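Local coordinates for protein minor fimbrium subunit Mfa5 (Porphyromonas gingivalis ATCC 33277, PDB 6TO1) that serves as an accessory subunit of the minor fimbriae, the surface pili that mediate biofilm formation and adhesion to host cells and other bacteria, at residues A83-V88 with N510-S515; A121-V126 with N399-I404; A473-I478 with K631-N636. All blocks are in the same frame, centred on the assembly; numbering follows the deposited sequence. Where two conformers were deposited one is given.

Contact 1. Residues A83-V88 with N510-S515; sequences ASPPVV and NSNGES
Ser-511 OG is gripped by two partners at the junction with Val-88. The backbone N of Val-88 gives it an almost straight hydrogen bond (N to OG 2.9 Å, N-H...O 170°), and OG in turn donates to a water at 2.6 Å. With chi1 at 63°, OG stands between the backbone N and the carbonyl carbon of its own residue, which turns it over Val-87 CA and onto Val-88 N. The same water donates to Pro-86 O and to Asn-512 OD1, binding the two halves of the contact at one point. Asn-512 uses its other end directly: ND2 donates to Pro-85 O over 2.9 Å, with the acceptor lying close to the amide plane, while OD1 rests 3.6 Å from Pro-85 CG. Carbonyl and ring of one proline therefore meet the two branches of one amide. Ser-511 and Asn-512 are the two central residues of the type I turn from Asn-510 to Gly-513, in the connection between strands 501-510 and 517-520. Asn-510 adds an Asx turn, its OD1 accepting from Asn-512 N, and the same OD1 also takes Glu-514 N from the opposite face of its plane. Its ND2, fixed by a straight bond to Glu-514 OE1 (2.9 Å, 172°), lies against both methyls of Val-87, CG1 and CG2, whose side chain crosses that of Asn-510 at about a right angle. Further along, Val-88 CG2 packs 3.6 Å from Ser-511 CB, and a second water links Ser-511 N to Val-88 O.

Contact 2. Residues A121-V126 with N399-I404; sequences AVTVPV and NIAQTI
Thr-123 and Thr-403 form a single antiparallel beta bridge, as a non-hydrogen-bonded pair with CA atoms 4.5 Å apart. The bonds flank it: Val-124 N donates to Gln-402 O over 2.9 Å, nearly straight at 173°, and Ile-404 N donates to Val-122 O over 3.1 Å, in the carbonyl plane. Between them the two threonines turn their CA-H groups inward, Thr-403 CA standing 3.2 Å from Val-122 O. The segments are the two connections between the von Willebrand factor type A domain and the beta domain that carries strands 110-119 and 408-417, one entering the central strand 126-133, the other running out of helix 390-395, and the bridge clasps them side by side where they pass.

On one side of the ribbon Ile-404 fills the angle between two valines. Its CG1, anti to the carbonyl carbon and beside the backbone N (chi1 -61°), is thereby brought alongside Val-122 CG1, the two side chains pointing the same way, while its CD1 reaches Val-124 CG2 at 3.6 Å and crosses that side chain at about a right angle. Thr-123 CG2 instead meets Ala-401 CB, which Val-126 CG1 also touches. Farther out, Val-126 and Ile-400 pack on His-229 of strand 227-234, and Ala-401 on Val-170, seating this end of the pair on the domain's sheet. Waters bind the backbones on either side of the bridge: one accepts from Gln-402 N near Val-124 O, and at the far end another accepts from Val-122 N at 2.8 Å and donates to Ile-404 O at 2.7 Å.

Contact 3. Residues A473-I478 with K631-N636; sequences ADLDYI and KKPAGN
The first turn of helix 475-480 lies against the run into strand 634-643, with Leu-475 and Ala-634 approaching to 6.0 Å between CA atoms and Ile-478 and Lys-632 to 6.4 Å. Pro-633 wedges against both Leu-475 and Ile-478. Its CG presses on Leu-475 CG at 3.7 Å, the two side chains crossing obliquely, while its CD meets Ile-478 CG2, also at 3.7 Å, those two side chains crossing at about a right angle. That methyl, the Ile-478 branch anti to the backbone N, continues on to the carbonyl O of Lys-631. Ala-634 CB lies 3.7 Å from Asp-476 OD1 and near Leu-475 O.

The polar contacts lie around Lys-632 and Asp-476. Lys-632, bent at chi2 (-61°), curls its chain back so that NZ makes a weak hydrogen bond to Ile-478 O (3.3 Å); its stronger partner is the carboxylate of Asp-482, and it also bonds to Gln-479 O. A water sits among Ile-478 O, Lys-631 O and this NZ, accepting from NZ. Asp-476 OD1 takes a water that also accepts from Asn-636 ND2, but its main partner is Lys-534, a salt bridge. Asp-474 caps the helix just before its first residue; its OD1 accepts from Tyr-477 N (3.2 Å).

The helix follows strand 463-473 directly and packs the end of that beta domain onto the start of strand 634-643 in the next. There strand 634-643 runs parallel to 530-539, whose Val-532 touches both Leu-475 and Ala-634, while Ile-478 turns to Phe-498 of strand 498-499.

From the N terminus, residues 83-88 come first and meet 510-515, so contact 1 closes a loop over 400 residues long. Contact 2 is nested inside it: 121-126 leads into the von Willebrand factor type A domain and 399-404 leads out, and their pairing closes that domain's loop. The two touch, Val-88 CG2 packing on Ile-404 CG2, and together join that domain's base to the near end of the beta domain it is inserted in, whose strands come from before and after it. Contact 3 opens at 473-478, after contact 2 has closed, and closes at 631-636, crossing contact 1. It sits at the junction with the next beta domain, its centre about 48 Å from that of contact 1.

Contact 1. Residues A83-V88 with N510-S515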
ATOM      1  N   ALA A  83      -6.667  -4.388  15.615  1.00 59.15           N
ATOM      2  CA  ALA A  83      -5.545  -5.114  15.035  1.00 34.74           C
ATOM      3  C   ALA A  83      -4.993  -4.345  13.846  1.00 50.33           C
ATOM      4  O   ALA A  83      -5.728  -3.661  13.124  1.00 40.96           O
ATOM      5  CB  ALA A  83      -5.968  -6.516  14.587  1.00 40.78           C
ATOM      6  N   SER A  84      -3.700  -4.465  13.638  1.00 42.76           N
ATOM      7  CA  SER A  84      -3.101  -3.726  12.536  1.00 35.79           C
ATOM      8  C   SER A  84      -3.275  -4.493  11.229  1.00 29.64           C
ATOM      9  O   SER A  84      -3.128  -5.715  11.196  1.00 32.39           O
ATOM     10  CB  SER A  84      -1.623  -3.470  12.806  1.00 39.09           C
ATOM     11  OG  SER A  84      -1.453  -2.497  13.818  1.00 65.42           O
ATOM     12  N   PRO A  85      -3.584  -3.805  10.139  1.00 24.13           N
ATOM     13  CA  PRO A  85      -3.680  -4.481   8.851  1.00 20.70           C
ATOM     14  C   PRO A  85      -2.306  -4.929   8.384  1.00 27.88           C
ATOM     15  O   PRO A  85      -1.290  -4.450   8.905  1.00 22.21           O
ATOM     16  CB  PRO A  85      -4.244  -3.399   7.924  1.00 23.52           C
ATOM     17  CG  PRO A  85      -3.806  -2.140   8.522  1.00 27.67           C
ATOM     18  CD  PRO A  85      -3.763  -2.339  10.014  1.00 25.60           C
ATOM     19  N   PRO A  86      -2.236  -5.823   7.398  1.00 23.82           N
ATOM     20  CA  PRO A  86      -0.938  -6.129   6.779  1.00 20.07           C
ATOM     21  C   PRO A  86      -0.262  -4.871   6.243  1.00 22.49           C
ATOM     22  O   PRO A  86      -0.923  -3.914   5.830  1.00 21.80           O
ATOM     23  CB  PRO A  86      -1.298  -7.081   5.636  1.00 24.30           C
ATOM     24  CG  PRO A  86      -2.662  -7.684   6.044  1.00 28.78           C
ATOM     25  CD  PRO A  86      -3.350  -6.512   6.721  1.00 32.88           C
ATOM     26  N   VAL A  87       1.062  -4.906   6.219  1.00 21.46           N
ATOM     27  CA  VAL A  87       1.864  -3.807   5.667  1.00 20.13           C
ATOM     28  C   VAL A  87       1.856  -3.861   4.143  1.00 20.92           C
ATOM     29  O   VAL A  87       1.980  -4.941   3.539  1.00 18.72           O
ATOM     30  CB  VAL A  87       3.303  -3.887   6.205  1.00 22.08           C
ATOM     31  CG1 VAL A  87       4.221  -2.890   5.429  1.00 22.78           C
ATOM     32  CG2 VAL A  87       3.342  -3.629   7.705  1.00 29.75           C
ATOM     33  N   VAL A  88       1.761  -2.692   3.510  1.00 20.71           N
ATOM     34  CA  VAL A  88       1.760  -2.619   2.041  1.00 21.14           C
ATOM     35  C   VAL A  88       3.155  -2.953   1.521  1.00 19.54           C
ATOM     36  O   VAL A  88       4.154  -2.348   1.989  1.00 19.80           O
ATOM     37  CB  VAL A  88       1.328  -1.229   1.567  1.00 19.45           C
ATOM     38  CG1 VAL A  88       1.520  -1.120   0.041  1.00 22.44           C
ATOM     39  CG2 VAL A  88      -0.110  -0.944   1.931  1.00 21.24           C
ATOM     40  N   ASN A 510       6.616   2.855   6.742  1.00 20.50           N
ATOM     41  CA  ASN A 510       5.736   1.972   5.996  1.00 19.59           C
ATOM     42  C   ASN A 510       4.273   2.355   6.244  1.00 19.04           C
ATOM     43  O   ASN A 510       3.963   3.341   6.912  1.00 20.82           O
ATOM     44  CB  ASN A 510       6.049   0.513   6.324  1.00 22.37           C
ATOM     45  CG  ASN A 510       5.623   0.092   7.720  1.00 23.55           C
ATOM     46  OD1 ASN A 510       4.855   0.779   8.394  1.00 23.09           O
ATOM     47  ND2 ASN A 510       6.099  -1.069   8.140  1.00 20.19           N
ATOM     48  N   SER A 511       3.365   1.585   5.654  1.00 20.33           N
ATOM     49  CA  SER A 511       1.952   1.943   5.623  1.00 20.19           C
ATOM     50  C   SER A 511       1.299   1.923   6.993  1.00 19.09           C
ATOM     51  O   SER A 511       0.186   2.459   7.129  1.00 22.70           O
ATOM     52  CB  SER A 511       1.206   0.993   4.689  1.00 21.30           C
ATOM     53  OG  SER A 511       1.254  -0.350   5.168  1.00 22.75           O
ATOM     54  N   ASN A 512       1.951   1.340   8.001  1.00 22.93           N
ATOM     55  CA  ASN A 512       1.432   1.388   9.366  1.00 24.54           C
ATOM     56  C   ASN A 512       2.236   2.307  10.269  1.00 21.53           C
ATOM     57  O   ASN A 512       2.082   2.247  11.490  1.00 24.27           O
ATOM     58  CB  ASN A 512       1.386  -0.006   9.982  1.00 18.29           C
ATOM     59  CG  ASN A 512       0.320  -0.872   9.374  1.00 19.72           C
ATOM     60  OD1 ASN A 512      -0.628  -0.378   8.797  1.00 20.24           O
ATOM     61  ND2 ASN A 512       0.500  -2.176   9.461  1.00 25.75           N
ATOM     62  N   GLY A 513       3.111   3.137   9.709  1.00 16.72           N
ATOM     63  CA  GLY A 513       3.816   4.119  10.493  1.00 20.68           C
ATOM     64  C   GLY A 513       5.089   3.644  11.147  1.00 19.28           C
ATOM     65  O   GLY A 513       5.649   4.371  11.977  1.00 25.91           O
ATOM     66  N   GLU A 514       5.611   2.494  10.745  1.00 22.53           N
ATOM     67  CA  GLU A 514       6.874   1.999  11.265  1.00 22.28           C
ATOM     68  C   GLU A 514       8.006   2.637  10.465  1.00 24.04           C
ATOM     69  O   GLU A 514       8.110   2.419   9.250  1.00 22.67           O
ATOM     70  CB  GLU A 514       6.951   0.482  11.193  1.00 21.92           C
ATOM     71  CG  GLU A 514       5.806  -0.229  11.875  1.00 24.87           C
ATOM     72  CD  GLU A 514       5.946  -1.723  11.742  1.00 35.42           C
ATOM     73  OE1 GLU A 514       5.543  -2.267  10.688  1.00 31.00           O
ATOM     74  OE2 GLU A 514       6.481  -2.353  12.681  1.00 40.73           O
ATOM     75  N   SER A 515       8.836   3.423  11.142  1.00 22.99           N
ATOM     76  CA  SER A 515       9.914   4.178  10.502  1.00 24.48           C
ATOM     77  C   SER A 515      11.198   3.346  10.386  1.00 22.18           C
ATOM     78  O   SER A 515      11.300   2.220  10.879  1.00 23.70           O
ATOM     79  CB  SER A 515      10.165   5.485  11.278  1.00 24.49           C
ATOM     80  OG  SER A 515      10.759   5.220  12.548  1.00 29.29           O
TER
HETATM   81  O   HOH W   1      -0.932  -1.221   6.251  1.00 19.42           O
HETATM   82  O   HOH W   2       4.445  -0.110   3.492  1.00 19.32           O

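Contact 2. Residues A121-V126 with N399-I404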
ATOM      1  N   ALA A 121      -0.464  -3.688  -2.848  1.00 22.17           N
ATOM      2  CA  ALA A 121      -1.800  -3.457  -2.305  1.00 22.01           C
ATOM      3  C   ALA A 121      -2.035  -4.369  -1.121  1.00 20.07           C
ATOM      4  O   ALA A 121      -1.392  -5.415  -0.980  1.00 21.13           O
ATOM      5  CB  ALA A 121      -2.894  -3.678  -3.363  1.00 23.57           C
ATOM      6  N   VAL A 122      -2.973  -3.945  -0.261  1.00 25.03           N
ATOM      7  CA  VAL A 122      -3.411  -4.724   0.897  1.00 23.33           C
ATOM      8  C   VAL A 122      -4.920  -4.627   0.998  1.00 21.79           C
ATOM      9  O   VAL A 122      -5.473  -3.525   1.110  1.00 22.32           O
ATOM     10  CB  VAL A 122      -2.790  -4.240   2.223  1.00 26.87           C
ATOM     11  CG1 VAL A 122      -3.579  -4.779   3.430  1.00 25.09           C
ATOM     12  CG2 VAL A 122      -1.333  -4.620   2.264  1.00 24.05           C
ATOM     13  N   THR A 123      -5.578  -5.769   1.014  1.00 22.54           N
ATOM     14  CA  THR A 123      -6.983  -5.865   1.409  1.00 22.33           C
ATOM     15  C   THR A 123      -7.033  -6.230   2.892  1.00 20.19           C
ATOM     16  O   THR A 123      -6.391  -7.190   3.327  1.00 21.89           O
ATOM     17  CB  THR A 123      -7.700  -6.909   0.549  1.00 32.24           C
ATOM     18  OG1 THR A 123      -7.663  -6.488  -0.828  1.00 28.81           O
ATOM     19  CG2 THR A 123      -9.131  -7.063   0.971  1.00 27.88           C
ATOM     20  N   VAL A 124      -7.739  -5.432   3.671  1.00 21.74           N
ATOM     21  CA  VAL A 124      -7.782  -5.633   5.120  1.00 21.62           C
ATOM     22  C   VAL A 124      -8.703  -6.818   5.407  1.00 23.07           C
ATOM     23  O   VAL A 124      -9.863  -6.769   5.004  1.00 23.02           O
ATOM     24  CB  VAL A 124      -8.257  -4.358   5.824  1.00 24.97           C
ATOM     25  CG1 VAL A 124      -8.412  -4.599   7.329  1.00 28.51           C
ATOM     26  CG2 VAL A 124      -7.298  -3.198   5.560  1.00 24.67           C
ATOM     27  N   PRO A 125      -8.253  -7.882   6.076  1.00 23.09           N
ATOM     28  CA  PRO A 125      -9.164  -9.018   6.330  1.00 19.98           C
ATOM     29  C   PRO A 125     -10.383  -8.616   7.151  1.00 19.95           C
ATOM     30  O   PRO A 125     -10.299  -7.846   8.115  1.00 20.35           O
ATOM     31  CB  PRO A 125      -8.291 -10.033   7.080  1.00 25.66           C
ATOM     32  CG  PRO A 125      -6.878  -9.722   6.561  1.00 27.37           C
ATOM     33  CD  PRO A 125      -6.865  -8.205   6.472  1.00 24.71           C
ATOM     34  N   VAL A 126     -11.530  -9.128   6.738  1.00 21.40           N
ATOM     35  CA  VAL A 126     -12.799  -8.762   7.355  1.00 19.87           C
ATOM     36  C   VAL A 126     -13.652 -10.016   7.413  1.00 21.65           C
ATOM     37  O   VAL A 126     -13.761 -10.751   6.424  1.00 21.81           O
ATOM     38  CB  VAL A 126     -13.515  -7.638   6.585  1.00 18.62           C
ATOM     39  CG1 VAL A 126     -13.549  -7.945   5.070  1.00 28.62           C
ATOM     40  CG2 VAL A 126     -14.928  -7.396   7.127  1.00 21.32           C
ATOM     41  N   ASN A 399     -18.730  -1.790  -0.182  1.00 39.53           N
ATOM     42  CA  ASN A 399     -17.292  -2.044  -0.026  1.00 51.82           C
ATOM     43  C   ASN A 399     -17.033  -2.454   1.417  1.00 46.31           C
ATOM     44  O   ASN A 399     -16.559  -1.660   2.232  1.00 44.26           O
ATOM     45  CB  ASN A 399     -16.472  -0.826  -0.412  1.00 59.82           C
ATOM     46  CG  ASN A 399     -16.563  -0.518  -1.881  1.00 67.67           C
ATOM     47  OD1 ASN A 399     -17.350   0.333  -2.294  1.00 78.03           O
ATOM     48  ND2 ASN A 399     -15.773  -1.221  -2.688  1.00 62.44           N
ATOM     49  N   ILE A 400     -17.353  -3.707   1.738  1.00 40.95           N
ATOM     50  CA  ILE A 400     -17.134  -4.153   3.102  1.00 36.16           C
ATOM     51  C   ILE A 400     -15.650  -4.284   3.385  1.00 23.61           C
ATOM     52  O   ILE A 400     -15.215  -4.158   4.535  1.00 35.60           O
ATOM     53  CB  ILE A 400     -17.878  -5.471   3.365  1.00 26.67           C
ATOM     54  CG1 ILE A 400     -17.988  -5.700   4.878  1.00 35.26           C
ATOM     55  CG2 ILE A 400     -17.193  -6.639   2.716  1.00 32.40           C
ATOM     56  CD1 ILE A 400     -18.951  -4.698   5.567  1.00 37.75           C
ATOM     57  N   ALA A 401     -14.849  -4.528   2.353  1.00 26.63           N
ATOM     58  CA  ALA A 401     -13.427  -4.751   2.514  1.00 26.89           C
ATOM     59  C   ALA A 401     -12.689  -3.458   2.210  1.00 23.70           C
ATOM     60  O   ALA A 401     -12.864  -2.876   1.138  1.00 30.12           O
ATOM     61  CB  ALA A 401     -12.924  -5.860   1.589  1.00 30.66           C
ATOM     62  N   GLN A 402     -11.907  -3.000   3.175  0.69 25.01           N
ATOM     63  CA  GLN A 402     -11.033  -1.857   2.990  0.69 28.44           C
ATOM     64  C   GLN A 402      -9.771  -2.268   2.244  0.69 25.97           C
ATOM     65  O   GLN A 402      -9.292  -3.397   2.355  0.69 22.38           O
ATOM     66  CB  GLN A 402     -10.658  -1.268   4.352  0.69 28.76           C
ATOM     67  CG  GLN A 402      -9.711  -0.084   4.277  0.69 29.42           C
ATOM     68  CD  GLN A 402      -9.229   0.400   5.638  0.69 30.17           C
ATOM     69  OE1 GLN A 402      -9.484  -0.217   6.683  0.69 37.08           O
ATOM     70  NE2 GLN A 402      -8.532   1.518   5.627  0.69 19.35           N
ATOM     71  N   THR A 403      -9.216  -1.326   1.498  1.00 24.30           N
ATOM     72  CA  THR A 403      -7.864  -1.445   0.979  1.00 23.53           C
ATOM     73  C   THR A 403      -7.052  -0.277   1.517  1.00 23.54           C
ATOM     74  O   THR A 403      -7.573   0.840   1.663  1.00 28.34           O
ATOM     75  CB  THR A 403      -7.831  -1.456  -0.546  1.00 33.96           C
ATOM     76  OG1 THR A 403      -8.431  -0.260  -1.028  1.00 35.40           O
ATOM     77  CG2 THR A 403      -8.584  -2.664  -1.082  1.00 31.65           C
ATOM     78  N   ILE A 404      -5.788  -0.547   1.833  1.00 20.20           N
ATOM     79  CA  ILE A 404      -4.907   0.453   2.409  1.00 20.08           C
ATOM     80  C   ILE A 404      -4.504   1.461   1.331  1.00 24.45           C
ATOM     81  O   ILE A 404      -4.064   1.093   0.236  1.00 24.74           O
ATOM     82  CB  ILE A 404      -3.690  -0.228   3.044  1.00 17.54           C
ATOM     83  CG1 ILE A 404      -4.094  -1.189   4.167  1.00 20.31           C
ATOM     84  CG2 ILE A 404      -2.709   0.816   3.566  1.00 23.27           C
ATOM     85  CD1 ILE A 404      -4.853  -0.504   5.324  1.00 24.41           C
TER
HETATM   86  O   HOH W   3      -3.906  -1.348  -0.954  1.00 21.93           O
HETATM   87  O   HOH W   4     -11.777  -4.598   5.503  1.00 26.24           O

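Contact 3. Residues A473-I478 with K631-N636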
ATOM      1  N   ALA A 473      30.116   9.703 -18.679  1.00 21.55           N
ATOM      2  CA  ALA A 473      31.460   9.276 -18.282  1.00 23.99           C
ATOM      3  C   ALA A 473      32.456  10.433 -18.419  1.00 24.27           C
ATOM      4  O   ALA A 473      32.436  11.165 -19.412  1.00 23.06           O
ATOM      5  CB  ALA A 473      31.924   8.102 -19.131  1.00 25.17           C
ATOM      6  N   ASP A 474      33.312  10.598 -17.403  1.00 25.75           N
ATOM      7  CA  ASP A 474      34.403  11.586 -17.376  1.00 25.27           C
ATOM      8  C   ASP A 474      35.668  10.848 -17.814  1.00 22.31           C
ATOM      9  O   ASP A 474      36.312  10.147 -17.021  1.00 20.34           O
ATOM     10  CB  ASP A 474      34.514  12.182 -15.977  1.00 25.32           C
ATOM     11  CG  ASP A 474      35.649  13.162 -15.822  1.00 26.79           C
ATOM     12  OD1 ASP A 474      36.524  13.252 -16.700  1.00 26.32           O
ATOM     13  OD2 ASP A 474      35.655  13.841 -14.784  1.00 30.59           O
ATOM     14  N   LEU A 475      35.987  10.943 -19.110  1.00 23.11           N
ATOM     15  CA  LEU A 475      37.030  10.089 -19.673  1.00 23.79           C
ATOM     16  C   LEU A 475      38.388  10.342 -19.024  1.00 21.95           C
ATOM     17  O   LEU A 475      39.160   9.403 -18.798  1.00 21.70           O
ATOM     18  CB  LEU A 475      37.122  10.311 -21.188  1.00 24.97           C
ATOM     19  CG  LEU A 475      36.181   9.441 -22.020  1.00 27.77           C
ATOM     20  CD1 LEU A 475      34.722   9.809 -21.749  1.00 29.04           C
ATOM     21  CD2 LEU A 475      36.464   9.526 -23.525  1.00 26.91           C
ATOM     22  N   ASP A 476      38.725  11.608 -18.772  1.00 30.42           N
ATOM     23  CA  ASP A 476      40.049  11.898 -18.220  1.00 28.81           C
ATOM     24  C   ASP A 476      40.169  11.381 -16.788  1.00 29.67           C
ATOM     25  O   ASP A 476      41.224  10.883 -16.386  1.00 25.94           O
ATOM     26  CB  ASP A 476      40.324  13.396 -18.249  1.00 27.77           C
ATOM     27  CG  ASP A 476      40.573  13.937 -19.656  1.00 32.57           C
ATOM     28  OD1 ASP A 476      41.089  13.201 -20.517  1.00 35.52           O
ATOM     29  OD2 ASP A 476      40.247  15.115 -19.885  1.00 49.28           O
ATOM     30  N   TYR A 477      39.100  11.495 -15.998  1.00 23.01           N
ATOM     31  CA  TYR A 477      39.125  10.913 -14.658  1.00 23.74           C
ATOM     32  C   TYR A 477      39.326   9.403 -14.719  1.00 23.14           C
ATOM     33  O   TYR A 477      40.135   8.835 -13.968  1.00 25.66           O
ATOM     34  CB  TYR A 477      37.837  11.249 -13.901  1.00 25.66           C
ATOM     35  CG  TYR A 477      37.904  10.791 -12.470  1.00 22.08           C
ATOM     36  CD1 TYR A 477      38.326  11.653 -11.460  1.00 29.59           C
ATOM     37  CD2 TYR A 477      37.584   9.488 -12.132  1.00 25.18           C
ATOM     38  CE1 TYR A 477      38.404  11.220 -10.149  1.00 30.30           C
ATOM     39  CE2 TYR A 477      37.670   9.047 -10.841  1.00 27.86           C
ATOM     40  CZ  TYR A 477      38.065   9.914  -9.853  1.00 33.82           C
ATOM     41  OH  TYR A 477      38.139   9.446  -8.569  1.00 35.84           O
ATOM     42  N   ILE A 478      38.565   8.722 -15.583  1.00 21.00           N
ATOM     43  CA  ILE A 478      38.688   7.275 -15.718  1.00 22.03           C
ATOM     44  C   ILE A 478      40.092   6.909 -16.183  1.00 23.85           C
ATOM     45  O   ILE A 478      40.698   5.955 -15.689  1.00 20.20           O
ATOM     46  CB  ILE A 478      37.602   6.740 -16.675  1.00 21.07           C
ATOM     47  CG1 ILE A 478      36.211   6.953 -16.031  1.00 25.18           C
ATOM     48  CG2 ILE A 478      37.821   5.311 -17.011  1.00 20.36           C
ATOM     49  CD1 ILE A 478      35.083   6.772 -16.951  1.00 24.69           C
ATOM     50  N   LYS A 631      38.148   0.872 -20.256  0.53 22.22           N
ATOM     51  CA  LYS A 631      38.680   1.220 -18.945  0.53 24.69           C
ATOM     52  C   LYS A 631      39.696   2.352 -18.990  0.53 22.59           C
ATOM     53  O   LYS A 631      39.917   3.017 -17.974  0.53 21.52           O
ATOM     54  CB  LYS A 631      39.330  -0.003 -18.293  0.53 24.78           C
ATOM     55  CG  LYS A 631      38.398  -1.194 -18.137  0.53 27.10           C
ATOM     56  CD  LYS A 631      39.117  -2.375 -17.485  0.53 20.24           C
ATOM     57  CE  LYS A 631      38.908  -2.408 -15.974  0.53 24.08           C
ATOM     58  NZ  LYS A 631      39.407  -1.190 -15.301  0.53 31.20           N
ATOM     59  N   LYS A 632      40.337   2.578 -20.132  1.00 21.87           N
ATOM     60  CA  LYS A 632      41.346   3.626 -20.273  1.00 23.26           C
ATOM     61  C   LYS A 632      41.046   4.319 -21.595  1.00 25.93           C
ATOM     62  O   LYS A 632      41.658   4.022 -22.626  1.00 26.97           O
ATOM     63  CB  LYS A 632      42.757   3.031 -20.234  1.00 26.60           C
ATOM     64  CG  LYS A 632      43.129   2.442 -18.874  1.00 26.06           C
ATOM     65  CD  LYS A 632      43.113   3.501 -17.767  1.00 26.90           C
ATOM     66  CE  LYS A 632      43.439   2.875 -16.390  1.00 25.01           C
ATOM     67  NZ  LYS A 632      43.239   3.893 -15.312  1.00 34.87           N
ATOM     68  N   PRO A 633      40.079   5.236 -21.603  1.00 22.29           N
ATOM     69  CA  PRO A 633      39.475   5.671 -22.870  1.00 22.15           C
ATOM     70  C   PRO A 633      40.030   6.956 -23.454  1.00 20.34           C
ATOM     71  O   PRO A 633      39.470   7.422 -24.449  1.00 26.60           O
ATOM     72  CB  PRO A 633      38.015   5.880 -22.451  1.00 21.60           C
ATOM     73  CG  PRO A 633      38.175   6.527 -21.089  1.00 22.36           C
ATOM     74  CD  PRO A 633      39.277   5.678 -20.438  1.00 22.30           C
ATOM     75  N   ALA A 634      41.067   7.541 -22.852  1.00 24.34           N
ATOM     76  CA  ALA A 634      41.603   8.836 -23.276  1.00 21.50           C
ATOM     77  C   ALA A 634      43.105   8.691 -23.518  1.00 22.03           C
ATOM     78  O   ALA A 634      43.918   8.805 -22.595  1.00 22.46           O
ATOM     79  CB  ALA A 634      41.313   9.921 -22.230  1.00 22.23           C
ATOM     80  N   GLY A 635      43.469   8.388 -24.753  1.00 24.66           N
ATOM     81  CA  GLY A 635      44.868   8.349 -25.109  1.00 28.38           C
ATOM     82  C   GLY A 635      45.443   9.733 -25.367  1.00 19.40           C
ATOM     83  O   GLY A 635      44.733  10.708 -25.656  1.00 24.17           O
ATOM     84  N   ASN A 636      46.772   9.831 -25.253  1.00 22.73           N
ATOM     85  CA  ASN A 636      47.455  11.110 -25.419  1.00 22.62           C
ATOM     86  C   ASN A 636      48.746  10.864 -26.182  1.00 24.61           C
ATOM     87  O   ASN A 636      49.587  10.083 -25.731  1.00 22.23           O
ATOM     88  CB  ASN A 636      47.770  11.786 -24.074  1.00 22.08           C
ATOM     89  CG  ASN A 636      46.538  12.337 -23.388  1.00 26.79           C
ATOM     90  OD1 ASN A 636      46.098  13.465 -23.657  1.00 24.69           O
ATOM     91  ND2 ASN A 636      45.957  11.534 -22.509  1.00 31.01           N
TER
HETATM   92  O   HOH W   5      43.734  11.933 -20.727  1.00 33.82           O
HETATM   93  O   HOH W   6      40.193   3.330 -15.358  1.00 25.18           O